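Local structure of ferric vibriobactin ABC transporter, periplasmic ferric vibriobactin-binding protein (Vibrio cholerae, 3R5T) at residues Ala30-Gly35 against Val116-Gln121; Val91-Met94 against Asp98-Arg101. The protein binds the iron-loaded siderophore vibriobactin in the periplasm and probably delivers it to an ABC transporter for ferric iron uptake. All coordinates share one frame; numbering follows the deposited sequence.

Contact 1: residues Ala30-Gly35 against Val116-Gln121. With VBN ((4S,5R)-N-{3-[(2,3-dihydroxybenzoyl)amino]propyl}-2-(2,3-dihydroxyphenyl)-N-[3-({[(4S,5R)-2-(2,3-dihydroxyphenyl)-5-met hyl-4,5-dihydro-1,3-oxazol-4-yl]carbonyl}amino)propyl]-5-methyl-4,5-dihydro-1,3-oxazole-4-carboxamide), chain B; MOH (methanol), chain D.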
loop_
_atom_site.group_PDB
_atom_site.type_symbol
_atom_site.label_atom_id
_atom_site.label_comp_id
_atom_site.label_asym_id
_atom_site.label_seq_id
_atom_site.Cartn_x
_atom_site.Cartn_y
_atom_site.Cartn_z
ATOM N N ALA A 30 -2.111 5.751 -11.328
ATOM C CA ALA A 30 -1.675 5.792 -9.924
ATOM C C ALA A 30 -0.694 4.658 -9.639
ATOM O O ALA A 30 -1.083 3.480 -9.593
ATOM C CB ALA A 30 -2.887 5.715 -8.942
ATOM N N VAL A 31 0.567 5.010 -9.440
ATOM C CA VAL A 31 1.602 4.016 -9.201
ATOM C C VAL A 31 1.235 3.077 -8.034
ATOM O O VAL A 31 1.537 1.885 -8.078
ATOM C CB VAL A 31 2.983 4.717 -9.007
ATOM C CG1 VAL A 31 2.992 5.563 -7.718
ATOM C CG2 VAL A 31 4.134 3.702 -9.022
ATOM N N THR A 32 0.559 3.595 -7.014
ATOM C CA THR A 32 0.133 2.725 -5.904
ATOM C C THR A 32 -0.760 1.591 -6.382
ATOM O O THR A 32 -0.615 0.467 -5.940
ATOM C CB THR A 32 -0.616 3.493 -4.798
ATOM O OG1 THR A 32 0.247 4.494 -4.267
ATOM C CG2 THR A 32 -1.023 2.552 -3.664
ATOM N N VAL A 33 -1.676 1.878 -7.299
ATOM C CA VAL A 33 -2.658 0.875 -7.677
ATOM C C VAL A 33 -2.038 -0.177 -8.578
ATOM O O VAL A 33 -2.519 -1.307 -8.642
ATOM C CB VAL A 33 -3.822 1.536 -8.381
ATOM C CG1 VAL A 33 -4.785 0.496 -8.939
ATOM C CG2 VAL A 33 -4.530 2.465 -7.406
ATOM N N THR A 34 -0.963 0.188 -9.275
ATOM C CA THR A 34 -0.365 -0.732 -10.251
ATOM C C THR A 34 0.110 -2.057 -9.632
ATOM O O THR A 34 -0.024 -3.127 -10.236
ATOM C CB THR A 34 0.739 -0.003 -11.015
ATOM O OG1 THR A 34 0.136 1.098 -11.690
ATOM C CG2 THR A 34 1.407 -0.904 -12.033
ATOM N N GLY A 35 0.651 -1.988 -8.422
ATOM C CA GLY A 35 1.061 -3.195 -7.735
ATOM C C GLY A 35 -0.068 -4.215 -7.572
ATOM O O GLY A 35 0.147 -5.414 -7.731
ATOM N N VAL A 116 -10.730 4.761 -7.426
ATOM C CA VAL A 116 -10.639 3.914 -6.242
ATOM C C VAL A 116 -9.811 4.615 -5.173
ATOM O O VAL A 116 -8.943 5.440 -5.467
ATOM C CB VAL A 116 -10.014 2.527 -6.572
ATOM C CG1 VAL A 116 -10.904 1.773 -7.558
ATOM C CG2 VAL A 116 -8.588 2.681 -7.125
ATOM N N ASP A 117 -10.105 4.310 -3.917
ATOM C CA ASP A 117 -9.349 4.855 -2.803
ATOM C C ASP A 117 -8.602 3.716 -2.132
ATOM O O ASP A 117 -9.218 2.812 -1.554
ATOM C CB ASP A 117 -10.288 5.545 -1.821
ATOM C CG ASP A 117 -9.544 6.293 -0.723
ATOM O OD1 ASP A 117 -8.298 6.196 -0.658
ATOM O OD2 ASP A 117 -10.229 6.974 0.067
ATOM N N TYR A 118 -7.280 3.735 -2.231
ATOM C CA TYR A 118 -6.464 2.696 -1.629
ATOM C C TYR A 118 -6.096 3.007 -0.183
ATOM O O TYR A 118 -5.468 2.184 0.489
ATOM C CB TYR A 118 -5.201 2.451 -2.447
ATOM C CG TYR A 118 -4.348 3.688 -2.643
ATOM C CD1 TYR A 118 -3.702 4.298 -1.569
ATOM C CD2 TYR A 118 -4.159 4.231 -3.911
ATOM C CE1 TYR A 118 -2.900 5.429 -1.747
ATOM C CE2 TYR A 118 -3.373 5.352 -4.103
ATOM C CZ TYR A 118 -2.730 5.960 -3.026
ATOM O OH TYR A 118 -1.934 7.075 -3.249
ATOM N N SER A 119 -6.471 4.192 0.295
ATOM C CA SER A 119 -5.966 4.656 1.586
ATOM C C SER A 119 -6.653 4.048 2.810
ATOM O O SER A 119 -6.148 4.176 3.914
ATOM C CB SER A 119 -6.009 6.196 1.668
ATOM O OG SER A 119 -7.336 6.696 1.815
ATOM N N ASP A 120 -7.806 3.420 2.620
ATOM C CA ASP A 120 -8.550 2.899 3.769
ATOM C C ASP A 120 -9.010 1.473 3.566
ATOM O O ASP A 120 -9.977 1.021 4.194
ATOM C CB ASP A 120 -9.755 3.781 4.088
ATOM C CG ASP A 120 -10.760 3.849 2.949
ATOM O OD1 ASP A 120 -11.869 4.369 3.223
ATOM O OD2 ASP A 120 -10.465 3.409 1.808
ATOM N N GLN A 121 -8.323 0.754 2.695
ATOM C CA GLN A 121 -8.645 -0.660 2.573
ATOM C C GLN A 121 -7.381 -1.492 2.460
ATOM O O GLN A 121 -6.301 -0.996 2.172
ATOM C CB GLN A 121 -9.650 -0.945 1.444
ATOM C CG GLN A 121 -9.212 -0.435 0.099
ATOM C CD GLN A 121 -10.245 -0.671 -1.027
ATOM O OE1 GLN A 121 -11.002 -1.641 -1.010
ATOM N NE2 GLN A 121 -10.269 0.228 -2.003
HETATM C C VBN B . 4.882 13.291 0.907
HETATM N N VBN B . 2.965 12.429 -0.508
HETATM O O VBN B . 4.158 13.708 1.749
HETATM C CA VBN B . 4.353 12.854 -0.452
HETATM C CB VBN B . 4.369 13.990 -1.543
HETATM C CAB VBN B . 8.634 6.464 -2.770
HETATM O OAC VBN B . 5.434 10.409 5.592
HETATM O OAD VBN B . 7.911 10.987 -2.690
HETATM O OAF VBN B . 1.569 8.854 1.247
HETATM O OAG VBN B . -2.088 11.739 0.686
HETATM O OAH VBN B . 1.244 9.822 -1.617
HETATM O OAI VBN B . 3.485 10.592 1.874
HETATM O OAJ VBN B . 0.623 11.612 0.493
HETATM O OAK VBN B . 3.907 9.702 -1.100
HETATM C CAL VBN B . 2.341 7.722 4.727
HETATM C CAM VBN B . -1.298 14.730 -1.392
HETATM C CAN VBN B . 2.454 7.764 -4.466
HETATM C CAO VBN B . 1.713 7.779 3.437
HETATM C CAP VBN B . -2.049 13.753 -0.678
HETATM C CAQ VBN B . 1.542 8.444 -3.593
HETATM C CAR VBN B . 3.377 8.661 5.080
HETATM C CAS VBN B . 0.101 14.655 -1.452
HETATM C CAT VBN B . 3.848 7.777 -4.207
HETATM C CAU VBN B . 7.084 13.204 3.499
HETATM C CAV VBN B . 8.703 12.742 0.439
HETATM C CAW VBN B . 5.835 12.898 4.343
HETATM C CAX VBN B . 9.595 12.012 -0.592
HETATM C CAY VBN B . 6.847 14.065 2.256
HETATM C CAZ VBN B . 7.234 12.914 0.015
HETATM N NBB VBN B . 4.957 11.838 3.854
HETATM N NBC VBN B . 9.177 10.620 -0.749
HETATM N NBD VBN B . 6.301 8.737 -1.526
HETATM O OBF VBN B . 6.643 7.758 -3.628
HETATM C CBG VBN B . 4.818 10.611 4.605
HETATM C CBH VBN B . 8.292 10.225 -1.848
HETATM C CBJ VBN B . 2.222 13.642 -0.731
HETATM C CBK VBN B . 2.127 8.774 2.504
HETATM C CBL VBN B . -1.387 12.701 -0.018
HETATM C CBM VBN B . 2.056 9.112 -2.485
HETATM C CBN VBN B . 3.102 9.669 2.835
HETATM C CBO VBN B . -0.055 12.643 -0.082
HETATM C CBP VBN B . 3.403 9.120 -2.241
HETATM C CBQ VBN B . 3.754 9.605 4.180
HETATM C CBR VBN B . 0.717 13.637 -0.842
HETATM C CBS VBN B . 4.333 8.407 -3.122
HETATM C CBU VBN B . 8.001 7.823 -3.012
HETATM C CBW VBN B . 5.803 8.557 -2.854
HETATM C CBX VBN B . 7.750 8.804 -1.761
HETATM N NBY VBN B . 6.329 13.366 1.076
HETATM O OG1 VBN B . 2.988 14.556 -1.485
HETATM C CG2 VBN B . 4.963 13.675 -2.906
HETATM C C MOH D . -13.096 3.315 -3.247
HETATM O O MOH D . -12.055 2.377 -3.505
#
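The methyl of Thr32 sits over the face of the Tyr118 ring, a CH-pi contact between the first turn of helix 31-39 and the loop that follows strand 113-116 in a lobe of this periplasmic binding protein. CG2 of Thr32 stands 3.5 Å from the centroid of the Tyr118 ring and only 8° off its normal, while CB of the same threonine is 3.4 Å from Tyr118 CE2. OG1 of Thr32 stands beside the backbone N (chi1 -60°), which puts CG2 anti to that N and over the ring and turns OG1 toward the phenol end, where Asp98 and Arg269 are partners of both hydroxyls. Val33 comes instead to the ring edge: its CG2 branch meets Tyr118 CD2 at 3.9 Å and also touches CG2 of Val116, so the ring is packed over one face and along one side by consecutive helix residues. The polar end of the ring faces the siderophore site, with Tyr118 OH 3.8 Å from CAQ of the vibriobactin.

A second shell shapes the loop that carries the tyrosine. The Asp117 side chain forms an Asx turn, OD1 accepting from Ser119 N and also from Ser119 OG, which reach it from the same face of the carboxylate, and OD2 pairs with Arg212. Gln121 NE2, also bonded to Gln129, donates to Asp117 O from above its carbonyl plane. The backbone N of Asp117 is taken by a methanol, probably from the crystallisation liquor, in a nearly straight bond of 2.8 Å between Asp117 N and the methanol O.

Contact 2: residues Val91-Met94 against Asp98-Arg101; sequences VVSM and DSAR. With VBN ((4S,5R)-N-{3-[(2,3-dihydroxybenzoyl)amino]propyl}-2-(2,3-dihydroxyphenyl)-N-[3-({[(4S,5R)-2-(2,3-dihydroxyphenyl)-5-met hyl-4,5-dihydro-1,3-oxazol-4-yl]carbonyl}amino)propyl]-5-methyl-4,5-dihydro-1,3-oxazole-4-carboxamide), chain B.
The methyl end of Met94 lies on the guanidinium of Arg101, an apolar group resting on a charged plane. CE sits 3.3 Å above that plane, displaced toward its rim, and is 3.4 Å from Arg101 NH2. The two side chains run side by side in the same direction: Arg101 is extended from CG to NE, whereas Met94 bends at chi2 (72°) to bring its thioether alongside. In the plane of the guanidinium, at its edge, a water accepts from NH2 and donates to the carbonyl O of Met94, tying the arginine tip back to the residue just past the strand.

Nearer the pocket the links are made by two serines. Ser99 OG donates to Ser93 O at 2.7 Å, from 36° above the carbonyl plane, and accepts from the backbone N of Arg101, making an ST turn. Ser93 OG gives its proton to Asp98 OD1 at 3.0 Å, approaching well above the carboxylate plane. A second water links the segments, accepting from Ser93 N and Ala100 N and donating to Asp98 O. Asp98, whose strongest polar partner is Tyr118, brings OD2 to 3.6 Å from CAN of vibriobactin, so Ser93 serves as a second-shell partner to a pocket residue.

The apolar part of the contact is Val92, whose CG1 packs 3.5 Å from the backbone C of Ala100. Strand 89-93 lies between strands 26-28 and 113-116 of the parallel sheet, and Val92 also meets Ile104 and Leu107 of helix 104-108, to which the 98-101 loop leads.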
loop_
_atom_site.group_PDB
_atom_site.type_symbol
_atom_site.label_atom_id
_atom_site.label_comp_id
_atom_site.label_asym_id
_atom_site.label_seq_id
_atom_site.Cartn_x
_atom_site.Cartn_y
_atom_site.Cartn_z
ATOM N N VAL A 91 -7.423 3.773 -14.682
ATOM C CA VAL A 91 -7.616 3.705 -13.237
ATOM C C VAL A 91 -6.992 4.887 -12.531
ATOM O O VAL A 91 -5.854 5.263 -12.834
ATOM C CB VAL A 91 -7.049 2.398 -12.639
ATOM C CG1 VAL A 91 -7.441 2.287 -11.177
ATOM C CG2 VAL A 91 -7.549 1.192 -13.435
ATOM N N VAL A 92 -7.769 5.490 -11.636
ATOM C CA VAL A 92 -7.390 6.716 -10.931
ATOM C C VAL A 92 -7.551 6.520 -9.431
ATOM O O VAL A 92 -8.474 5.846 -8.998
ATOM C CB VAL A 92 -8.286 7.907 -11.391
ATOM C CG1 VAL A 92 -7.887 9.197 -10.715
ATOM C CG2 VAL A 92 -8.242 8.091 -12.910
ATOM N N SER A 93 -6.657 7.105 -8.642
ATOM C CA SER A 93 -6.755 7.045 -7.191
ATOM C C SER A 93 -7.396 8.295 -6.638
ATOM O O SER A 93 -7.300 9.378 -7.230
ATOM C CB SER A 93 -5.389 6.807 -6.547
ATOM O OG SER A 93 -4.538 7.910 -6.762
ATOM N N MET A 94 -8.046 8.123 -5.490
ATOM C CA MET A 94 -8.838 9.167 -4.849
ATOM C C MET A 94 -8.001 10.208 -4.104
ATOM O O MET A 94 -8.312 11.403 -4.123
ATOM C CB MET A 94 -9.795 8.490 -3.862
ATOM C CG MET A 94 -10.776 9.412 -3.177
ATOM S SD MET A 94 -12.029 9.954 -4.342
ATOM C CE MET A 94 -13.259 10.612 -3.222
ATOM N N ASP A 98 -0.206 10.442 -6.094
ATOM C CA ASP A 98 -0.454 9.833 -7.409
ATOM C C ASP A 98 -1.904 9.985 -7.884
ATOM O O ASP A 98 -2.292 9.407 -8.895
ATOM C CB ASP A 98 -0.030 8.345 -7.421
ATOM C CG ASP A 98 -0.752 7.504 -6.391
ATOM O OD1 ASP A 98 -1.691 7.993 -5.747
ATOM O OD2 ASP A 98 -0.354 6.338 -6.236
ATOM N N SER A 99 -2.687 10.806 -7.189
ATOM C CA SER A 99 -4.085 11.011 -7.579
ATOM C C SER A 99 -4.243 11.924 -8.793
ATOM O O SER A 99 -3.742 13.050 -8.798
ATOM C CB SER A 99 -4.898 11.582 -6.415
ATOM O OG SER A 99 -6.231 11.867 -6.839
ATOM N N ALA A 100 -4.945 11.432 -9.817
ATOM C CA ALA A 100 -5.349 12.249 -10.954
ATOM C C ALA A 100 -6.856 12.530 -10.926
ATOM O O ALA A 100 -7.491 12.655 -11.982
ATOM C CB ALA A 100 -4.964 11.552 -12.251
ATOM N N ARG A 101 -7.432 12.617 -9.722
ATOM C CA ARG A 101 -8.870 12.784 -9.561
ATOM C C ARG A 101 -9.421 13.947 -10.385
ATOM O O ARG A 101 -10.464 13.811 -11.032
ATOM C CB ARG A 101 -9.230 12.949 -8.082
ATOM C CG ARG A 101 -10.708 13.158 -7.834
ATOM C CD ARG A 101 -11.050 13.051 -6.355
ATOM N NE ARG A 101 -12.467 13.332 -6.135
ATOM C CZ ARG A 101 -12.993 13.659 -4.958
ATOM N NH1 ARG A 101 -14.292 13.909 -4.863
ATOM N NH2 ARG A 101 -12.219 13.749 -3.881
HETATM C C VBN B . 4.882 13.291 0.907
HETATM N N VBN B . 2.965 12.429 -0.508
HETATM O O VBN B . 4.158 13.708 1.749
HETATM C CA VBN B . 4.353 12.854 -0.452
HETATM C CB VBN B . 4.369 13.990 -1.543
HETATM C CAB VBN B . 8.634 6.464 -2.770
HETATM O OAC VBN B . 5.434 10.409 5.592
HETATM O OAD VBN B . 7.911 10.987 -2.690
HETATM O OAF VBN B . 1.569 8.854 1.247
HETATM O OAG VBN B . -2.088 11.739 0.686
HETATM O OAH VBN B . 1.244 9.822 -1.617
HETATM O OAI VBN B . 3.485 10.592 1.874
HETATM O OAJ VBN B . 0.623 11.612 0.493
HETATM O OAK VBN B . 3.907 9.702 -1.100
HETATM C CAL VBN B . 2.341 7.722 4.727
HETATM C CAM VBN B . -1.298 14.730 -1.392
HETATM C CAN VBN B . 2.454 7.764 -4.466
HETATM C CAO VBN B . 1.713 7.779 3.437
HETATM C CAP VBN B . -2.049 13.753 -0.678
HETATM C CAQ VBN B . 1.542 8.444 -3.593
HETATM C CAR VBN B . 3.377 8.661 5.080
HETATM C CAS VBN B . 0.101 14.655 -1.452
HETATM C CAT VBN B . 3.848 7.777 -4.207
HETATM C CAU VBN B . 7.084 13.204 3.499
HETATM C CAV VBN B . 8.703 12.742 0.439
HETATM C CAW VBN B . 5.835 12.898 4.343
HETATM C CAX VBN B . 9.595 12.012 -0.592
HETATM C CAY VBN B . 6.847 14.065 2.256
HETATM C CAZ VBN B . 7.234 12.914 0.015
HETATM N NBB VBN B . 4.957 11.838 3.854
HETATM N NBC VBN B . 9.177 10.620 -0.749
HETATM N NBD VBN B . 6.301 8.737 -1.526
HETATM O OBF VBN B . 6.643 7.758 -3.628
HETATM C CBG VBN B . 4.818 10.611 4.605
HETATM C CBH VBN B . 8.292 10.225 -1.848
HETATM C CBJ VBN B . 2.222 13.642 -0.731
HETATM C CBK VBN B . 2.127 8.774 2.504
HETATM C CBL VBN B . -1.387 12.701 -0.018
HETATM C CBM VBN B . 2.056 9.112 -2.485
HETATM C CBN VBN B . 3.102 9.669 2.835
HETATM C CBO VBN B . -0.055 12.643 -0.082
HETATM C CBP VBN B . 3.403 9.120 -2.241
HETATM C CBQ VBN B . 3.754 9.605 4.180
HETATM C CBR VBN B . 0.717 13.637 -0.842
HETATM C CBS VBN B . 4.333 8.407 -3.122
HETATM C CBU VBN B . 8.001 7.823 -3.012
HETATM C CBW VBN B . 5.803 8.557 -2.854
HETATM C CBX VBN B . 7.750 8.804 -1.761
HETATM N NBY VBN B . 6.329 13.366 1.076
HETATM O OG1 VBN B . 2.988 14.556 -1.485
HETATM C CG2 VBN B . 4.963 13.675 -2.906
HETATM O O HOH W 1 -4.701 8.368 -9.935
HETATM O O HOH W 2 -9.732 12.984 -2.535
#

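In the fold
Both contacts gather at strand ends of one five-stranded parallel sheet, beside the vibriobactin pocket, and contact 2 is nested inside the chain loop closed by contact 1. Contact 1 is wholly buried and joins a helix start to a distant loop by apolar and CH-pi packing, without a hydrogen bond across it. Contact 2 is local and partly buried, stitched by hydroxyls and waters, and it runs out to an exposed arginine. They meet at Asp98, whose OD1 lies 2.7 Å from Tyr118 OH and whose OD2 lies 2.8 Å from Thr32 OG1, both probable hydrogen bonds.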